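Local structure of DNA polymerase sliding clamp (Archaeoglobus fulgidus, 1RWZ) at residues R190-F201 with Y236-S244. The protein forms a ring-shaped homotrimeric clamp that encircles DNA and probably tethers the replicative polymerase and other DNA-processing proteins to it. Residues are numbered along the deposited sequence; the frame is centred on the assembly and turned at random.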
loop_
_atom_site.group_PDB
_atom_site.type_symbol
_atom_site.label_atom_id
_atom_site.label_comp_id
_atom_site.label_asym_id
_atom_site.label_seq_id
_atom_site.Cartn_x
_atom_site.Cartn_y
_atom_site.Cartn_z
ATOM N N ARG A 190 -12.827 36.337 5.814
ATOM C CA ARG A 190 -13.672 35.167 6.010
ATOM C C ARG A 190 -14.295 34.783 4.672
ATOM O O ARG A 190 -15.031 35.572 4.085
ATOM C CB ARG A 190 -14.769 35.502 7.029
ATOM C CG ARG A 190 -15.699 34.362 7.410
ATOM C CD ARG A 190 -16.810 34.882 8.333
ATOM N NE ARG A 190 -17.762 33.841 8.714
ATOM C CZ ARG A 190 -17.551 32.937 9.665
ATOM N NH1 ARG A 190 -16.415 32.939 10.348
ATOM N NH2 ARG A 190 -18.474 32.023 9.927
ATOM N N SER A 191 -13.984 33.582 4.189
ATOM C CA SER A 191 -14.530 33.087 2.923
ATOM C C SER A 191 -14.809 31.588 3.022
ATOM O O SER A 191 -14.220 30.898 3.852
ATOM C CB SER A 191 -13.550 33.337 1.770
ATOM O OG SER A 191 -13.424 34.715 1.469
ATOM N N MET A 192 -15.704 31.086 2.178
ATOM C CA MET A 192 -16.033 29.662 2.182
ATOM C C MET A 192 -15.560 29.018 0.882
ATOM O O MET A 192 -15.654 29.629 -0.182
ATOM C CB MET A 192 -17.543 29.460 2.349
ATOM C CG MET A 192 -17.952 27.999 2.463
ATOM S SD MET A 192 -19.549 27.783 3.266
ATOM C CE MET A 192 -19.066 27.033 4.774
ATOM N N PHE A 193 -15.055 27.788 0.971
ATOM C CA PHE A 193 -14.537 27.083 -0.201
ATOM C C PHE A 193 -14.890 25.606 -0.258
ATOM O O PHE A 193 -15.239 24.997 0.752
ATOM C CB PHE A 193 -13.006 27.191 -0.261
ATOM C CG PHE A 193 -12.497 28.599 -0.240
ATOM C CD1 PHE A 193 -12.047 29.174 0.948
ATOM C CD2 PHE A 193 -12.507 29.365 -1.400
ATOM C CE1 PHE A 193 -11.619 30.498 0.979
ATOM C CE2 PHE A 193 -12.082 30.691 -1.385
ATOM C CZ PHE A 193 -11.639 31.261 -0.192
ATOM N N SER A 194 -14.774 25.043 -1.458
ATOM C CA SER A 194 -15.036 23.630 -1.700
ATOM C C SER A 194 -13.885 22.767 -1.197
ATOM O O SER A 194 -12.732 22.969 -1.585
ATOM C CB SER A 194 -15.221 23.376 -3.196
ATOM O OG SER A 194 -14.881 22.036 -3.522
ATOM N N VAL A 195 -14.205 21.798 -0.347
ATOM C CA VAL A 195 -13.199 20.894 0.202
ATOM C C VAL A 195 -12.594 20.010 -0.886
ATOM O O VAL A 195 -11.405 19.694 -0.838
ATOM C CB VAL A 195 -13.800 19.987 1.308
ATOM C CG1 VAL A 195 -12.794 18.917 1.721
ATOM C CG2 VAL A 195 -14.175 20.826 2.517
ATOM N N ASP A 196 -13.407 19.613 -1.866
ATOM C CA ASP A 196 -12.932 18.754 -2.950
ATOM C C ASP A 196 -11.690 19.318 -3.632
ATOM O O ASP A 196 -10.703 18.603 -3.839
ATOM C CB ASP A 196 -14.025 18.543 -4.004
ATOM C CG ASP A 196 -15.198 17.733 -3.485
ATOM O OD1 ASP A 196 -14.969 16.669 -2.873
ATOM O OD2 ASP A 196 -16.358 18.155 -3.704
ATOM N N TYR A 197 -11.738 20.596 -3.993
ATOM C CA TYR A 197 -10.596 21.225 -4.641
ATOM C C TYR A 197 -9.405 21.373 -3.701
ATOM O O TYR A 197 -8.267 21.114 -4.093
ATOM C CB TYR A 197 -10.968 22.599 -5.197
ATOM C CG TYR A 197 -11.620 22.547 -6.561
ATOM C CD1 TYR A 197 -12.996 22.352 -6.696
ATOM C CD2 TYR A 197 -10.857 22.694 -7.717
ATOM C CE1 TYR A 197 -13.595 22.310 -7.957
ATOM C CE2 TYR A 197 -11.444 22.650 -8.981
ATOM C CZ TYR A 197 -12.814 22.460 -9.091
ATOM O OH TYR A 197 -13.393 22.430 -10.342
ATOM N N LEU A 198 -9.666 21.793 -2.467
ATOM C CA LEU A 198 -8.599 21.979 -1.489
ATOM C C LEU A 198 -7.862 20.668 -1.239
ATOM O O LEU A 198 -6.636 20.646 -1.117
ATOM C CB LEU A 198 -9.169 22.514 -0.173
ATOM C CG LEU A 198 -9.741 23.937 -0.240
ATOM C CD1 LEU A 198 -10.458 24.275 1.056
ATOM C CD2 LEU A 198 -8.608 24.924 -0.502
ATOM N N LYS A 199 -8.615 19.577 -1.174
ATOM C CA LYS A 199 -8.021 18.267 -0.943
ATOM C C LYS A 199 -7.121 17.891 -2.118
ATOM O O LYS A 199 -6.019 17.372 -1.921
ATOM C CB LYS A 199 -9.124 17.221 -0.753
ATOM C CG LYS A 199 -8.634 15.863 -0.289
ATOM C CD LYS A 199 -9.817 14.948 -0.019
ATOM C CE LYS A 199 -9.376 13.578 0.463
ATOM N NZ LYS A 199 -10.550 12.673 0.629
ATOM N N GLU A 200 -7.580 18.169 -3.337
ATOM C CA GLU A 200 -6.806 17.862 -4.538
ATOM C C GLU A 200 -5.506 18.669 -4.564
ATOM O O GLU A 200 -4.443 18.139 -4.898
ATOM C CB GLU A 200 -7.637 18.165 -5.791
ATOM C CG GLU A 200 -7.036 17.672 -7.103
ATOM C CD GLU A 200 -6.857 16.162 -7.147
ATOM O OE1 GLU A 200 -7.708 15.436 -6.591
ATOM O OE2 GLU A 200 -5.868 15.696 -7.752
ATOM N N PHE A 201 -5.593 19.948 -4.207
ATOM C CA PHE A 201 -4.419 20.823 -4.175
ATOM C C PHE A 201 -3.318 20.236 -3.287
ATOM O O PHE A 201 -2.150 20.207 -3.666
ATOM C CB PHE A 201 -4.777 22.195 -3.593
ATOM C CG PHE A 201 -5.755 22.993 -4.413
ATOM C CD1 PHE A 201 -6.425 24.072 -3.836
ATOM C CD2 PHE A 201 -5.989 22.698 -5.751
ATOM C CE1 PHE A 201 -7.315 24.849 -4.578
ATOM C CE2 PHE A 201 -6.882 23.473 -6.505
ATOM C CZ PHE A 201 -7.542 24.548 -5.916
ATOM N N TYR A 236 -2.111 27.776 -6.185
ATOM C CA TYR A 236 -3.447 27.386 -6.607
ATOM C C TYR A 236 -4.363 28.514 -6.153
ATOM O O TYR A 236 -4.207 29.049 -5.051
ATOM C CB TYR A 236 -3.893 26.083 -5.938
ATOM C CG TYR A 236 -3.337 24.814 -6.552
ATOM C CD1 TYR A 236 -2.501 23.967 -5.817
ATOM C CD2 TYR A 236 -3.688 24.432 -7.847
ATOM C CE1 TYR A 236 -2.036 22.768 -6.359
ATOM C CE2 TYR A 236 -3.230 23.239 -8.398
ATOM C CZ TYR A 236 -2.410 22.410 -7.650
ATOM O OH TYR A 236 -1.989 21.212 -8.185
ATOM N N ILE A 237 -5.302 28.892 -7.011
ATOM C CA ILE A 237 -6.260 29.938 -6.677
ATOM C C ILE A 237 -7.617 29.268 -6.816
ATOM O O ILE A 237 -7.891 28.614 -7.824
ATOM C CB ILE A 237 -6.154 31.137 -7.643
ATOM C CG1 ILE A 237 -4.745 31.734 -7.557
ATOM C CG2 ILE A 237 -7.201 32.194 -7.277
ATOM C CD1 ILE A 237 -4.474 32.854 -8.537
ATOM N N LEU A 238 -8.452 29.418 -5.796
ATOM C CA LEU A 238 -9.762 28.783 -5.781
ATOM C C LEU A 238 -10.888 29.785 -5.589
ATOM O O LEU A 238 -10.872 30.574 -4.642
ATOM C CB LEU A 238 -9.808 27.740 -4.656
ATOM C CG LEU A 238 -11.114 26.983 -4.410
ATOM C CD1 LEU A 238 -11.516 26.236 -5.675
ATOM C CD2 LEU A 238 -10.937 26.011 -3.249
ATOM N N ALA A 239 -11.866 29.743 -6.494
ATOM C CA ALA A 239 -13.026 30.637 -6.426
ATOM C C ALA A 239 -13.816 30.360 -5.148
ATOM O O ALA A 239 -13.893 29.221 -4.682
ATOM C CB ALA A 239 -13.922 30.428 -7.660
ATOM N N PRO A 240 -14.436 31.401 -4.571
ATOM C CA PRO A 240 -15.212 31.244 -3.340
ATOM C C PRO A 240 -16.686 30.897 -3.527
ATOM O O PRO A 240 -17.249 31.072 -4.610
ATOM C CB PRO A 240 -15.051 32.601 -2.678
ATOM C CG PRO A 240 -15.168 33.532 -3.874
ATOM C CD PRO A 240 -14.325 32.826 -4.947
ATOM N N ARG A 241 -17.288 30.391 -2.455
ATOM C CA ARG A 241 -18.710 30.084 -2.426
ATOM C C ARG A 241 -19.262 31.213 -1.556
ATOM O O ARG A 241 -18.499 32.064 -1.103
ATOM C CB ARG A 241 -18.974 28.717 -1.779
ATOM C CG ARG A 241 -18.446 27.535 -2.600
ATOM C CD ARG A 241 -18.894 26.180 -2.053
ATOM N NE ARG A 241 -18.397 25.077 -2.883
ATOM C CZ ARG A 241 -18.808 23.814 -2.797
ATOM N NH1 ARG A 241 -19.733 23.464 -1.915
ATOM N NH2 ARG A 241 -18.296 22.892 -3.600
ATOM N N ILE A 242 -20.570 31.243 -1.336
ATOM C CA ILE A 242 -21.163 32.298 -0.517
ATOM C C ILE A 242 -20.969 32.031 0.980
ATOM O O ILE A 242 -21.467 31.040 1.498
ATOM C CB ILE A 242 -22.677 32.434 -0.814
ATOM C CG1 ILE A 242 -22.890 32.788 -2.291
ATOM C CG2 ILE A 242 -23.295 33.503 0.083
ATOM C CD1 ILE A 242 -22.266 34.097 -2.706
ATOM N N GLU A 243 -20.243 32.914 1.664
ATOM C CA GLU A 243 -19.997 32.771 3.104
ATOM C C GLU A 243 -20.977 33.681 3.839
ATOM O O GLU A 243 -20.986 34.896 3.627
ATOM C CB GLU A 243 -18.558 33.174 3.445
ATOM C CG GLU A 243 -18.050 32.679 4.803
ATOM C CD GLU A 243 -18.812 33.253 5.984
ATOM O OE1 GLU A 243 -18.866 34.492 6.117
ATOM O OE2 GLU A 243 -19.357 32.466 6.785
ATOM N N SER A 244 -21.799 33.099 4.705
ATOM C CA SER A 244 -22.794 33.878 5.437
ATOM C C SER A 244 -23.117 33.326 6.823
ATOM O O SER A 244 -22.374 32.448 7.317
ATOM C CB SER A 244 -24.079 33.965 4.610
ATOM O OG SER A 244 -24.516 32.671 4.231
HETATM O O HOH W 1 -17.582 36.320 4.924
HETATM O O HOH W 2 -16.789 33.222 0.572
HETATM O O HOH W 3 -14.754 26.814 -3.696
HETATM O O HOH W 4 -18.553 19.813 -3.641
HETATM O O HOH W 5 -2.584 18.597 -6.870
#
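In the C-terminal domain of this PCNA clamp, the helix that follows edge strand 189-194 packs antiparallel against the end of strand 232-238, and the C-terminal tail continues in the same direction as that strand, antiparallel to the edge strand. F201 and Y236 form an offset stack at the helical end, their planes 10° apart and centroids 4.2 Å from each other. Y236 CB sits over the centre of the same F201 face, 3.7 Å from the ring centroid, while L238 CB meets the ring at its edge. L238 carries the middle of the interface: with CG anti to the backbone N (chi1 177°), it sends CD1 to Y197 CB, and CD2 lies 3.8 Å from both L198 CD2 and F193 CB. Beyond it, F193 brings its CE2 corner against P240 CB, and its ring also packs edge-to-face with F154.

Polar contacts take over along the tail. R241 N gives M192 O a backbone hydrogen bond of 2.9 Å, and separate waters join M192 N to R241 O and S194 N to A239 O. The R241 side chain lays one guanidinium face over S194 CA; its NH1 hydrogen-bonds to Q151 OE1, and a water links NH2 to D196. At the far end, R190 NE makes a 2.9 Å salt bridge to E243 OE2, the guanidinium and carboxylate planes being almost perpendicular. A bend at chi2 (-64°) turns the E243 carboxylate toward R190, where a further water connects OE1 to R190 O. S194, as N-cap, accepts a weak bond from Y197 N through OG. Helix-on-sheet packing of this kind, apolar between helix 195-201 and strand 232-238, belongs to the DNA-clamp fold; here a water-bridged tail follows the edge strand beyond it.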